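Long-range contacts in putative phosphatase (Bacteroides thetaiotaomicron, PDB 3KYA), which is of unproven function but is named a putative phosphatase, has an IPT/TIG domain and binds zinc ions in the crystal: residues V18-F23 / E39-D44; V48-G53 / V67-P72; K247-A252 / L261-Y266; G269-L274 / Q302-A307. All coordinates share one frame; numbering follows the deposited sequence.

Interaction 1 (V18-F23 / E39-D44). With ZN (zinc ion), chain B; ZN (zinc ion), chain C.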
loop_
_atom_site.group_PDB
_atom_site.type_symbol
_atom_site.label_atom_id
_atom_site.label_comp_id
_atom_site.label_asym_id
_atom_site.label_seq_id
_atom_site.Cartn_x
_atom_site.Cartn_y
_atom_site.Cartn_z
ATOM N N VAL A 18 -25.147 30.924 16.447
ATOM C CA VAL A 18 -24.514 29.638 16.244
ATOM C C VAL A 18 -23.043 30.005 16.148
ATOM O O VAL A 18 -22.691 31.024 15.534
ATOM C CB VAL A 18 -24.986 28.936 14.966
ATOM C CG1 VAL A 18 -24.123 27.709 14.679
ATOM C CG2 VAL A 18 -26.444 28.547 15.087
ATOM N N ALA A 19 -22.181 29.207 16.766
ATOM C CA ALA A 19 -20.753 29.482 16.745
ATOM C C ALA A 19 -19.952 28.253 16.362
ATOM O O ALA A 19 -20.349 27.142 16.674
ATOM C CB ALA A 19 -20.296 29.996 18.126
ATOM N N ILE A 20 -18.847 28.474 15.646
ATOM C CA ILE A 20 -17.861 27.449 15.342
ATOM C C ILE A 20 -16.575 27.887 16.043
ATOM O O ILE A 20 -16.060 28.969 15.754
ATOM C CB ILE A 20 -17.604 27.307 13.841
ATOM C CG1 ILE A 20 -18.862 26.754 13.158
ATOM C CG2 ILE A 20 -16.381 26.417 13.601
ATOM C CD1 ILE A 20 -18.758 26.690 11.635
ATOM N N SER A 21 -16.059 27.054 16.946
ATOM C CA SER A 21 -14.857 27.394 17.717
ATOM C C SER A 21 -13.583 26.714 17.233
ATOM O O SER A 21 -12.487 27.218 17.474
ATOM C CB SER A 21 -15.071 27.013 19.183
ATOM O OG SER A 21 -15.339 25.625 19.281
ATOM N N ASP A 22 -13.714 25.579 16.546
ATOM C CA ASP A 22 -12.558 24.795 16.166
ATOM C C ASP A 22 -13.012 23.682 15.232
ATOM O O ASP A 22 -14.198 23.409 15.113
ATOM C CB ASP A 22 -11.950 24.175 17.439
ATOM C CG ASP A 22 -10.504 23.738 17.280
ATOM O OD1 ASP A 22 -9.903 23.892 16.196
ATOM O OD2 ASP A 22 -9.936 23.266 18.296
ATOM N N PHE A 23 -12.059 23.063 14.559
ATOM C CA PHE A 23 -12.339 21.903 13.726
ATOM C C PHE A 23 -11.077 21.078 13.596
ATOM O O PHE A 23 -9.962 21.594 13.778
ATOM C CB PHE A 23 -12.924 22.279 12.344
ATOM C CG PHE A 23 -12.114 23.293 11.580
ATOM C CD1 PHE A 23 -11.074 22.900 10.761
ATOM C CD2 PHE A 23 -12.414 24.641 11.671
ATOM C CE1 PHE A 23 -10.309 23.843 10.069
ATOM C CE2 PHE A 23 -11.664 25.594 10.981
ATOM C CZ PHE A 23 -10.612 25.191 10.167
ATOM N N GLU A 39 -21.197 25.748 19.107
ATOM C CA GLU A 39 -22.340 25.887 19.991
ATOM C C GLU A 39 -23.617 26.094 19.223
ATOM O O GLU A 39 -23.607 26.701 18.156
ATOM C CB GLU A 39 -22.168 27.120 20.889
ATOM C CG GLU A 39 -20.969 27.078 21.791
ATOM C CD GLU A 39 -20.830 28.360 22.603
ATOM O OE1 GLU A 39 -20.693 29.447 21.992
ATOM O OE2 GLU A 39 -20.843 28.269 23.847
ATOM N N ASN A 40 -24.702 25.590 19.797
ATOM C CA ASN A 40 -26.060 25.804 19.318
ATOM C C ASN A 40 -26.358 25.085 17.998
ATOM O O ASN A 40 -27.050 25.629 17.139
ATOM C CB ASN A 40 -26.328 27.323 19.208
ATOM C CG ASN A 40 -27.797 27.677 19.251
ATOM O OD1 ASN A 40 -28.603 26.954 19.817
ATOM N ND2 ASN A 40 -28.146 28.829 18.675
ATOM N N PHE A 41 -25.835 23.866 17.854
ATOM C CA PHE A 41 -26.064 23.072 16.648
ATOM C C PHE A 41 -27.316 22.206 16.737
ATOM O O PHE A 41 -27.796 21.690 15.713
ATOM C CB PHE A 41 -24.890 22.134 16.350
ATOM C CG PHE A 41 -23.575 22.821 16.108
ATOM C CD1 PHE A 41 -23.490 23.975 15.335
ATOM C CD2 PHE A 41 -22.404 22.237 16.550
ATOM C CE1 PHE A 41 -22.268 24.576 15.092
ATOM C CE2 PHE A 41 -21.179 22.825 16.290
ATOM C CZ PHE A 41 -21.120 23.999 15.554
ATOM N N GLY A 42 -27.852 22.027 17.939
ATOM C CA GLY A 42 -29.007 21.151 18.104
ATOM C C GLY A 42 -28.573 19.692 17.981
ATOM O O GLY A 42 -27.383 19.399 17.906
ATOM N N THR A 43 -29.543 18.779 17.956
ATOM C CA THR A 43 -29.256 17.339 17.923
ATOM C C THR A 43 -29.807 16.586 16.694
ATOM O O THR A 43 -29.806 15.351 16.670
ATOM C CB THR A 43 -29.826 16.669 19.180
ATOM O OG1 THR A 43 -31.247 16.889 19.242
ATOM C CG2 THR A 43 -29.167 17.222 20.455
ATOM N N ASP A 44 -30.246 17.326 15.677
ATOM C CA ASP A 44 -30.833 16.747 14.461
ATOM C C ASP A 44 -30.101 17.094 13.162
ATOM O O ASP A 44 -30.014 18.262 12.785
ATOM C CB ASP A 44 -32.289 17.201 14.326
ATOM C CG ASP A 44 -33.221 16.474 15.295
ATOM O OD1 ASP A 44 -33.139 15.233 15.362
ATOM O OD2 ASP A 44 -34.051 17.129 15.965
HETATM ZN ZN ZN B . -33.299 13.840 16.698
HETATM ZN ZN ZN C . -10.848 23.422 20.297
#
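Val-18 lays its CG1 methyl against the ring of Phe-41, 3.7 Å from CE1, the two side chains crossing at about a right angle. With CG1 anti to the backbone N (chi1 170°), the branch is split: CG1 goes to the ring, whereas CG2 sits 3.6 Å from Asn-40 O. A beta-branched residue suits this place because it fills both directions at once. The ring of Phe-41 is shared further: CG1 of Ile-20 comes to its edge, near the plane, 4.3 Å from CZ, and the backbone N of Glu-39 lies above one face, near the rim. With an alanine in place of Val-18, both methyls would go, which is likely to open a gap beside Phe-41 CE1 and leave the ring less firmly fixed.

Backbone bonds set the register. Ala-19 and Glu-39 form an antiparallel hydrogen-bonded pair, with Ala-19 N to Glu-39 O at 3.2 Å and Glu-39 N to Ala-19 O at 2.9 Å. The chain then turns away at Asn-40, whose positive phi of 70° asparagine tolerates well; its amide is tied down by Asp-13 N and Pro-17 O. Further along the first strand, Ser-21 and Asp-22 both face Tyr-37 in a classic beta bulge.

Asp-22 OD2 binds one zinc at 2.2 Å and Asp-44 OD1 another at 1.9 Å, each away from the paired residues. The chemistry is therefore divided: apolar packing and two backbone bonds hold this part of the IPT/TIG domain, Asn-40 O is buried without a partner in the model, and one oxygen of each aspartate binds zinc, while Asp-22 OD1 pairs with Lys-26.

Interaction 2 (V48-G53 / V67-P72)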
loop_
_atom_site.group_PDB
_atom_site.type_symbol
_atom_site.label_atom_id
_atom_site.label_comp_id
_atom_site.label_asym_id
_atom_site.label_seq_id
_atom_site.Cartn_x
_atom_site.Cartn_y
_atom_site.Cartn_z
ATOM N N VAL A 48 -29.619 20.759 10.004
ATOM C CA VAL A 48 -28.297 21.341 9.785
ATOM C C VAL A 48 -27.830 21.178 8.344
ATOM O O VAL A 48 -27.953 20.104 7.747
ATOM C CB VAL A 48 -27.277 20.703 10.743
ATOM C CG1 VAL A 48 -25.830 21.098 10.382
ATOM C CG2 VAL A 48 -27.611 21.071 12.197
ATOM N N LYS A 49 -27.294 22.262 7.795
ATOM C CA LYS A 49 -26.711 22.260 6.463
ATOM C C LYS A 49 -25.318 22.879 6.574
ATOM O O LYS A 49 -25.118 23.878 7.280
ATOM C CB LYS A 49 -27.595 23.016 5.465
ATOM C CG LYS A 49 -28.982 22.414 5.277
ATOM C CD LYS A 49 -28.938 21.006 4.648
ATOM C CE LYS A 49 -30.316 20.348 4.556
ATOM N NZ LYS A 49 -30.857 19.945 5.892
ATOM N N VAL A 50 -24.357 22.254 5.903
ATOM C CA VAL A 50 -22.970 22.686 5.934
ATOM C C VAL A 50 -22.431 22.864 4.526
ATOM O O VAL A 50 -22.684 22.039 3.644
ATOM C CB VAL A 50 -22.085 21.638 6.677
ATOM C CG1 VAL A 50 -20.592 21.999 6.584
ATOM C CG2 VAL A 50 -22.488 21.505 8.140
ATOM N N LYS A 51 -21.699 23.958 4.317
ATOM C CA LYS A 51 -20.980 24.181 3.075
ATOM C C LYS A 51 -19.510 24.367 3.417
ATOM O O LYS A 51 -19.170 25.002 4.421
ATOM C CB LYS A 51 -21.461 25.425 2.332
ATOM C CG LYS A 51 -22.753 25.284 1.585
ATOM C CD LYS A 51 -22.994 26.548 0.737
ATOM C CE LYS A 51 -24.225 26.415 -0.140
ATOM N NZ LYS A 51 -24.415 27.664 -0.960
ATOM N N ILE A 52 -18.649 23.787 2.591
ATOM C CA ILE A 52 -17.209 23.959 2.739
ATOM C C ILE A 52 -16.669 24.392 1.388
ATOM O O ILE A 52 -16.885 23.720 0.382
ATOM C CB ILE A 52 -16.505 22.689 3.215
ATOM C CG1 ILE A 52 -17.098 22.208 4.541
ATOM C CG2 ILE A 52 -14.982 22.951 3.375
ATOM C CD1 ILE A 52 -16.415 20.967 5.082
ATOM N N GLY A 53 -15.962 25.524 1.356
ATOM C CA GLY A 53 -15.432 26.039 0.099
ATOM C C GLY A 53 -16.535 26.304 -0.918
ATOM O O GLY A 53 -16.324 26.147 -2.125
ATOM N N VAL A 67 -20.365 18.802 15.157
ATOM C CA VAL A 67 -20.951 18.254 13.942
ATOM C C VAL A 67 -19.883 17.513 13.173
ATOM O O VAL A 67 -18.762 18.009 13.025
ATOM C CB VAL A 67 -21.533 19.356 13.018
ATOM C CG1 VAL A 67 -22.066 18.748 11.707
ATOM C CG2 VAL A 67 -22.633 20.124 13.727
ATOM N N TYR A 68 -20.229 16.321 12.683
ATOM C CA TYR A 68 -19.348 15.559 11.807
ATOM C C TYR A 68 -19.894 15.663 10.390
ATOM O O TYR A 68 -21.110 15.546 10.194
ATOM C CB TYR A 68 -19.315 14.083 12.154
ATOM C CG TYR A 68 -18.430 13.683 13.299
ATOM C CD1 TYR A 68 -17.066 13.501 13.112
ATOM C CD2 TYR A 68 -18.961 13.417 14.549
ATOM C CE1 TYR A 68 -16.244 13.093 14.166
ATOM C CE2 TYR A 68 -18.152 13.006 15.609
ATOM C CZ TYR A 68 -16.793 12.853 15.405
ATOM O OH TYR A 68 -15.989 12.441 16.454
ATOM N N CYS A 69 -19.003 15.873 9.428
ATOM C CA CYS A 69 -19.380 15.929 8.016
ATOM C C CYS A 69 -18.237 15.411 7.144
ATOM O O CYS A 69 -17.130 15.127 7.638
ATOM C CB CYS A 69 -19.742 17.363 7.627
ATOM S SG CYS A 69 -18.330 18.503 7.657
ATOM N N PHE A 70 -18.509 15.236 5.857
ATOM C CA PHE A 70 -17.476 14.842 4.898
ATOM C C PHE A 70 -17.035 16.043 4.086
ATOM O O PHE A 70 -17.874 16.820 3.603
ATOM C CB PHE A 70 -17.996 13.793 3.913
ATOM C CG PHE A 70 -18.151 12.420 4.504
ATOM C CD1 PHE A 70 -17.032 11.698 4.900
ATOM C CD2 PHE A 70 -19.407 11.826 4.617
ATOM C CE1 PHE A 70 -17.166 10.413 5.426
ATOM C CE2 PHE A 70 -19.547 10.534 5.144
ATOM C CZ PHE A 70 -18.431 9.835 5.543
ATOM N N VAL A 71 -15.723 16.190 3.896
ATOM C CA VAL A 71 -15.198 17.275 3.066
ATOM C C VAL A 71 -15.584 17.036 1.602
ATOM O O VAL A 71 -15.277 15.995 1.033
ATOM C CB VAL A 71 -13.673 17.391 3.182
ATOM C CG1 VAL A 71 -13.111 18.442 2.208
ATOM C CG2 VAL A 71 -13.278 17.705 4.643
ATOM N N PRO A 72 -16.245 18.013 0.974
ATOM C CA PRO A 72 -16.660 17.789 -0.411
ATOM C C PRO A 72 -15.556 17.995 -1.439
ATOM O O PRO A 72 -14.590 18.747 -1.188
ATOM C CB PRO A 72 -17.752 18.837 -0.629
ATOM C CG PRO A 72 -17.628 19.820 0.481
ATOM C CD PRO A 72 -16.729 19.293 1.525
#
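Ile-52 reaches across to Pro-72 and Cys-69, and its conformation decides which atom meets which. CG1 stands anti to the carbonyl carbon (chi1 -57°) and the chain is extended beyond it, so that CD1 is carried out to Cys-69 SG, 4.0 Å away. The branch point itself, CB, rests 3.8 Å from CD of Pro-72, the proline ring and the isoleucine chain crossing at about a right angle. CD1 comes nearly as close, so root and end of the isoleucine chain both rest on that ring carbon.

Cys-69 turns its SG between its own backbone N and carbonyl carbon (chi1 67°). From there the sulfur meets Val-50 CG1 as well, more loosely at 4.3 Å. A small, polarisable cysteine suits this place, its short side chain letting SG touch both Val-50 CG1 and Ile-52 CD1.

Pro-72 follows the end of strand 66-70 and has no N-H to satisfy, which fits a residue that offers only ring carbons to an apolar partner. A serine here would lack CG and CD of the ring, and would probably leave Ile-52 CB facing a gap with a polar hydroxyl nearby. Leu-34 lines Ile-52 and Cys-69 from strand 33-39, while Tyr-68 faces the other way, its OH hydrogen-bonded to Asp-338 of the second subunit.

With CA atoms of Val-50 and Cys-69 7.9 Å apart and apolar side chains meeting between, the arrangement is consistent with an immunoglobulin-like beta-sandwich core, as expected of an IPT/TIG domain.

Interaction 3 (K247-A252 / L261-Y266). With EDO (1,2-ethanediol), chain D.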
loop_
_atom_site.group_PDB
_atom_site.type_symbol
_atom_site.label_atom_id
_atom_site.label_comp_id
_atom_site.label_asym_id
_atom_site.label_seq_id
_atom_site.Cartn_x
_atom_site.Cartn_y
_atom_site.Cartn_z
ATOM N N LYS A 247 6.667 -9.431 -40.889
ATOM C CA LYS A 247 5.210 -9.567 -40.907
ATOM C C LYS A 247 4.649 -9.458 -39.499
ATOM O O LYS A 247 5.359 -9.695 -38.520
ATOM C CB LYS A 247 4.721 -10.896 -41.505
ATOM C CG LYS A 247 5.154 -12.143 -40.754
ATOM C CD LYS A 247 4.561 -13.405 -41.390
ATOM C CE LYS A 247 5.095 -14.638 -40.730
ATOM N NZ LYS A 247 4.530 -15.898 -41.306
ATOM N N GLN A 248 3.374 -9.107 -39.414
ATOM C CA GLN A 248 2.638 -9.110 -38.150
ATOM C C GLN A 248 3.313 -8.382 -36.986
ATOM O O GLN A 248 3.351 -8.880 -35.850
ATOM C CB GLN A 248 2.361 -10.572 -37.766
ATOM C CG GLN A 248 1.567 -11.315 -38.818
ATOM C CD GLN A 248 1.328 -12.757 -38.448
ATOM O OE1 GLN A 248 2.266 -13.511 -38.210
ATOM N NE2 GLN A 248 0.073 -13.144 -38.396
ATOM N N CYS A 249 3.850 -7.200 -37.266
ATOM C CA CYS A 249 4.472 -6.389 -36.220
ATOM C C CYS A 249 3.380 -5.722 -35.374
ATOM O O CYS A 249 2.364 -5.272 -35.910
ATOM C CB CYS A 249 5.383 -5.344 -36.843
ATOM S SG CYS A 249 6.323 -4.387 -35.661
ATOM N N ASN A 250 3.580 -5.663 -34.057
ATOM C CA ASN A 250 2.611 -5.043 -33.149
ATOM C C ASN A 250 3.173 -3.770 -32.492
ATOM O O ASN A 250 2.480 -3.129 -31.710
ATOM C CB ASN A 250 2.180 -6.013 -32.044
ATOM C CG ASN A 250 1.810 -7.402 -32.573
ATOM O OD1 ASN A 250 2.287 -8.408 -32.042
ATOM N ND2 ASN A 250 1.000 -7.459 -33.638
ATOM N N GLY A 251 4.427 -3.433 -32.767
ATOM C CA GLY A 251 5.037 -2.241 -32.184
ATOM C C GLY A 251 6.543 -2.196 -32.344
ATOM O O GLY A 251 7.187 -3.235 -32.557
ATOM N N ALA A 252 7.088 -0.980 -32.248
ATOM C CA ALA A 252 8.525 -0.728 -32.328
ATOM C C ALA A 252 8.893 0.330 -31.286
ATOM O O ALA A 252 8.197 1.340 -31.156
ATOM C CB ALA A 252 8.926 -0.289 -33.735
ATOM N N LEU A 261 16.717 0.164 -32.039
ATOM C CA LEU A 261 15.300 -0.110 -32.229
ATOM C C LEU A 261 14.924 -1.575 -31.977
ATOM O O LEU A 261 15.546 -2.485 -32.527
ATOM C CB LEU A 261 14.894 0.246 -33.658
ATOM C CG LEU A 261 13.405 0.099 -34.016
ATOM C CD1 LEU A 261 12.539 1.105 -33.250
ATOM C CD2 LEU A 261 13.209 0.235 -35.518
ATOM N N TYR A 262 13.903 -1.782 -31.150
ATOM C CA TYR A 262 13.353 -3.103 -30.899
ATOM C C TYR A 262 11.956 -3.196 -31.504
ATOM O O TYR A 262 11.131 -2.295 -31.313
ATOM C CB TYR A 262 13.344 -3.408 -29.396
ATOM C CG TYR A 262 14.747 -3.518 -28.839
ATOM C CD1 TYR A 262 15.495 -4.689 -28.992
ATOM C CD2 TYR A 262 15.353 -2.435 -28.211
ATOM C CE1 TYR A 262 16.789 -4.773 -28.512
ATOM C CE2 TYR A 262 16.638 -2.517 -27.720
ATOM C CZ TYR A 262 17.359 -3.681 -27.878
ATOM O OH TYR A 262 18.646 -3.744 -27.406
ATOM N N PHE A 263 11.714 -4.232 -32.309
ATOM C CA PHE A 263 10.381 -4.472 -32.862
ATOM C C PHE A 263 10.112 -5.989 -32.874
ATOM O O PHE A 263 11.055 -6.792 -32.838
ATOM C CB PHE A 263 10.197 -3.822 -34.238
ATOM C CG PHE A 263 11.057 -4.410 -35.317
ATOM C CD1 PHE A 263 12.373 -4.012 -35.468
ATOM C CD2 PHE A 263 10.531 -5.331 -36.205
ATOM C CE1 PHE A 263 13.164 -4.553 -36.468
ATOM C CE2 PHE A 263 11.323 -5.900 -37.206
ATOM C CZ PHE A 263 12.634 -5.505 -37.339
ATOM N N ASN A 264 8.836 -6.373 -32.887
ATOM C CA ASN A 264 8.474 -7.797 -32.823
ATOM C C ASN A 264 7.711 -8.331 -34.028
ATOM O O ASN A 264 7.501 -7.637 -35.019
ATOM C CB ASN A 264 7.589 -8.055 -31.588
ATOM C CG ASN A 264 6.121 -7.699 -31.832
ATOM O OD1 ASN A 264 5.804 -6.694 -32.491
ATOM N ND2 ASN A 264 5.219 -8.517 -31.295
ATOM N N SER A 265 7.351 -9.613 -33.932
ATOM C CA SER A 265 6.394 -10.236 -34.818
ATOM C C SER A 265 5.528 -11.146 -33.947
ATOM O O SER A 265 6.035 -11.892 -33.094
ATOM C CB SER A 265 7.032 -11.047 -35.943
ATOM O OG SER A 265 6.022 -11.723 -36.686
ATOM N N TYR A 266 4.225 -11.060 -34.159
ATOM C CA TYR A 266 3.252 -11.931 -33.512
ATOM C C TYR A 266 3.417 -13.412 -33.906
ATOM O O TYR A 266 3.093 -14.315 -33.119
ATOM C CB TYR A 266 1.873 -11.407 -33.893
ATOM C CG TYR A 266 0.656 -12.303 -33.775
ATOM C CD1 TYR A 266 0.327 -13.197 -34.788
ATOM C CD2 TYR A 266 -0.235 -12.156 -32.721
ATOM C CE1 TYR A 266 -0.811 -13.965 -34.719
ATOM C CE2 TYR A 266 -1.383 -12.911 -32.647
ATOM C CZ TYR A 266 -1.665 -13.808 -33.647
ATOM O OH TYR A 266 -2.793 -14.556 -33.569
HETATM C C1 EDO D . -2.211 -9.580 -34.579
HETATM O O1 EDO D . -2.633 -8.222 -34.796
HETATM C C2 EDO D . -1.402 -10.078 -35.772
HETATM O O2 EDO D . -0.074 -9.544 -35.749
HETATM O O HOH W 1 7.552 -7.934 -37.819
#
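Asn-250 and Asn-264 clasp one another, their side chains crossing at about a right angle with the amide planes 60° apart. Asn-264 does most of the gripping: its OD1 takes the backbone N-H of Asn-250 at 2.9 Å, in the carbonyl plane and on a lone pair, while its ND2 donates a hydrogen bond to Asn-250 OD1 at 3.0 Å. That second bond arrives from above the plane of the accepting carbonyl. Asparagine fits both places because one short amide can donate and accept at once. Asn-250 ND2, in turn, donates to O2 of a 1,2-ethanediol, probably a crystallisation additive.

Gln-248 meets Tyr-266 differently. The amide stands steeply to the ring, the planes 74° apart, with OE1 in the ring plane at its edge and NE2 3.6 Å from CD1; the diol C2 lies over one ring face. Alongside, Tyr-266 N donates to Gln-248 O at 2.9 Å. A chi1 of 175° puts Ser-265 OG, anti to the backbone N, at Lys-247 O, to which it donates at 2.8 Å from above the carbonyl plane; Glu-267 N also hydrogen-bonds to OG, and water 1 bridges Lys-247 O to Asn-264 O. Ala-252 is small enough to let its CB lie 3.8 Å from Phe-263 CB in the antiparallel non-hydrogen-bonded pair.

The contact thus joins the loop after strand 240-246, and the start of strand 252-254, to strand 261-265 of one sheet of a likely beta-propeller. Strands 206-211 and 220-227 of the preceding sheet pack on Cys-249, while Phe-313 of the following one touches Asn-264.

Interaction 4 (G269-L274 / Q302-A307)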
loop_
_atom_site.group_PDB
_atom_site.type_symbol
_atom_site.label_atom_id
_atom_site.label_comp_id
_atom_site.label_asym_id
_atom_site.label_seq_id
_atom_site.Cartn_x
_atom_site.Cartn_y
_atom_site.Cartn_z
ATOM N N GLY A 269 6.332 -14.551 -31.760
ATOM C CA GLY A 269 6.676 -13.648 -30.660
ATOM C C GLY A 269 8.148 -13.256 -30.676
ATOM O O GLY A 269 8.758 -13.062 -29.626
ATOM N N GLN A 270 8.723 -13.166 -31.873
ATOM C CA GLN A 270 10.116 -12.754 -32.040
ATOM C C GLN A 270 10.351 -11.315 -31.586
ATOM O O GLN A 270 9.466 -10.479 -31.716
ATOM C CB GLN A 270 10.547 -12.784 -33.514
ATOM C CG GLN A 270 10.522 -14.107 -34.274
ATOM C CD GLN A 270 9.217 -14.429 -34.989
ATOM O OE1 GLN A 270 8.132 -14.100 -34.530
ATOM N NE2 GLN A 270 9.328 -15.149 -36.099
ATOM N N VAL A 271 11.548 -11.040 -31.079
ATOM C CA VAL A 271 11.996 -9.682 -30.794
ATOM C C VAL A 271 13.252 -9.456 -31.633
ATOM O O VAL A 271 14.221 -10.217 -31.521
ATOM C CB VAL A 271 12.261 -9.409 -29.297
ATOM C CG1 VAL A 271 12.946 -8.053 -29.106
ATOM C CG2 VAL A 271 10.950 -9.459 -28.506
ATOM N N PHE A 272 13.206 -8.434 -32.496
ATOM C CA PHE A 272 14.309 -8.072 -33.380
ATOM C C PHE A 272 14.957 -6.768 -32.926
ATOM O O PHE A 272 14.269 -5.878 -32.426
ATOM C CB PHE A 272 13.833 -7.879 -34.827
ATOM C CG PHE A 272 13.213 -9.096 -35.442
ATOM C CD1 PHE A 272 14.006 -10.142 -35.882
ATOM C CD2 PHE A 272 11.843 -9.173 -35.630
ATOM C CE1 PHE A 272 13.435 -11.265 -36.462
ATOM C CE2 PHE A 272 11.266 -10.293 -36.212
ATOM C CZ PHE A 272 12.064 -11.339 -36.625
ATOM N N ARG A 273 16.271 -6.664 -33.130
ATOM C CA ARG A 273 17.069 -5.490 -32.763
ATOM C C ARG A 273 17.764 -4.909 -33.990
ATOM O O ARG A 273 18.538 -5.609 -34.654
ATOM C CB ARG A 273 18.146 -5.892 -31.756
ATOM C CG ARG A 273 19.013 -4.755 -31.206
ATOM C CD ARG A 273 20.175 -5.312 -30.399
ATOM N NE ARG A 273 20.978 -4.297 -29.711
ATOM C CZ ARG A 273 21.888 -3.513 -30.285
ATOM N NH1 ARG A 273 22.110 -3.570 -31.593
ATOM N NH2 ARG A 273 22.568 -2.643 -29.547
ATOM N N LEU A 274 17.511 -3.631 -34.268
ATOM C CA LEU A 274 18.151 -2.917 -35.367
ATOM C C LEU A 274 18.926 -1.703 -34.855
ATOM O O LEU A 274 18.392 -0.879 -34.094
ATOM C CB LEU A 274 17.112 -2.442 -36.390
ATOM C CG LEU A 274 17.645 -1.565 -37.528
ATOM C CD1 LEU A 274 18.708 -2.316 -38.361
ATOM C CD2 LEU A 274 16.499 -1.089 -38.400
ATOM N N GLN A 302 17.652 -11.290 -34.304
ATOM C CA GLN A 302 16.563 -11.922 -33.543
ATOM C C GLN A 302 17.123 -12.395 -32.201
ATOM O O GLN A 302 17.841 -13.377 -32.143
ATOM C CB GLN A 302 15.919 -13.080 -34.315
ATOM C CG GLN A 302 14.804 -13.812 -33.546
ATOM C CD GLN A 302 14.059 -14.847 -34.378
ATOM O OE1 GLN A 302 13.844 -14.668 -35.581
ATOM N NE2 GLN A 302 13.628 -15.919 -33.731
ATOM N N LEU A 303 16.779 -11.698 -31.121
ATOM C CA LEU A 303 17.321 -12.012 -29.802
ATOM C C LEU A 303 16.721 -13.263 -29.178
ATOM O O LEU A 303 17.434 -14.050 -28.550
ATOM C CB LEU A 303 17.107 -10.833 -28.839
ATOM C CG LEU A 303 17.700 -9.476 -29.241
ATOM C CD1 LEU A 303 17.495 -8.447 -28.132
ATOM C CD2 LEU A 303 19.170 -9.609 -29.569
ATOM N N PHE A 304 15.411 -13.418 -29.343
ATOM C CA PHE A 304 14.651 -14.514 -28.766
ATOM C C PHE A 304 13.194 -14.429 -29.196
ATOM O O PHE A 304 12.785 -13.468 -29.886
ATOM C CB PHE A 304 14.733 -14.469 -27.226
ATOM C CG PHE A 304 14.630 -13.065 -26.647
ATOM C CD1 PHE A 304 13.429 -12.372 -26.654
ATOM C CD2 PHE A 304 15.738 -12.458 -26.078
ATOM C CE1 PHE A 304 13.340 -11.078 -26.120
ATOM C CE2 PHE A 304 15.661 -11.167 -25.552
ATOM C CZ PHE A 304 14.456 -10.480 -25.574
ATOM N N THR A 305 12.442 -15.465 -28.824
ATOM C CA THR A 305 10.993 -15.510 -28.928
ATOM C C THR A 305 10.580 -15.423 -27.457
ATOM O O THR A 305 11.159 -16.126 -26.626
ATOM C CB THR A 305 10.491 -16.785 -29.604
ATOM O OG1 THR A 305 11.099 -17.931 -28.993
ATOM C CG2 THR A 305 10.845 -16.772 -31.096
ATOM N N ILE A 306 9.606 -14.591 -27.101
ATOM C CA ILE A 306 9.291 -14.426 -25.673
ATOM C C ILE A 306 8.460 -15.544 -25.022
ATOM O O ILE A 306 8.581 -15.754 -23.829
ATOM C CB ILE A 306 8.652 -13.028 -25.363
ATOM C CG1 ILE A 306 7.189 -12.936 -25.821
ATOM C CG2 ILE A 306 9.531 -11.914 -25.974
ATOM C CD1 ILE A 306 6.496 -11.581 -25.466
ATOM N N ALA A 307 7.624 -16.227 -25.804
ATOM C CA ALA A 307 6.746 -17.283 -25.307
ATOM C C ALA A 307 6.346 -18.237 -26.440
ATOM O O ALA A 307 7.210 -18.796 -27.109
ATOM C CB ALA A 307 5.511 -16.678 -24.643
HETATM O O HOH W 2 12.124 -15.624 -37.202
#
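Val-271 and Phe-304 lie side by side and point the same way, CG2 of the valine 3.7 Å from CE1 of the ring. The same methyl meets CG2 of Ile-306 at 3.8 Å, those two side chains crossing at about a right angle. Beta-branched and aromatic residues suit this face because their methyls and flat ring present only carbon to Phe-313 and Pro-349 of the next sheet.

On the other face, Gln-302 extends over its neighbours with CG anti to the backbone N (chi1 178°). Its CB packs on the Phe-272 ring, its OE1 comes within 3.5 Å of Phe-272 CE1, and its amide touches Gln-270 CG. The two glutamine amides are turned 77° apart. Gln-270 sends its polar end to the chain just before it, OE1 to Lys-268 N and NE2 to Glu-267 OE1. A water, doubtfully close to Gln-302 OE1, lies between that atom and Gln-270 NE2.

Backbone bonds position these groups: Val-271 N to Phe-304 O and Leu-303 N to Val-271 O, both 3.0 Å, and Ile-306 N to Gly-269 O at 3.1 Å. The register slips by one residue along strand 300-305, since Gln-270 pairs with Thr-305 but Phe-272 with Gln-302. Gly-269 suits the entry to its strand through its positive phi.

The chemistry is thus two-sided: the valine face is apolar and closed over by a neighbouring sheet, whereas the glutamine face joins alkyl packing to polar groups.

How the interactions relate
From the N terminus, interaction 1 closes a 15-residue span holding most of strand 33-39, and interaction 2 then closes one of 13 holding strand 55-62. The two touch within the IPT/TIG domain, where Phe-41 packs on Val-67 and Val-48. About 55 Å from interaction 2, centre to centre, interaction 3 closes an eight-residue span, and interaction 4 follows with a 27-residue excursion that includes helix 276-284. All four run in series; none nests or crosses. Strands 261-265 and 270-274 are neighbours, so interactions 3 and 4 together span one four-stranded sheet, probably a propeller blade, on the opposite side of the chain's centre.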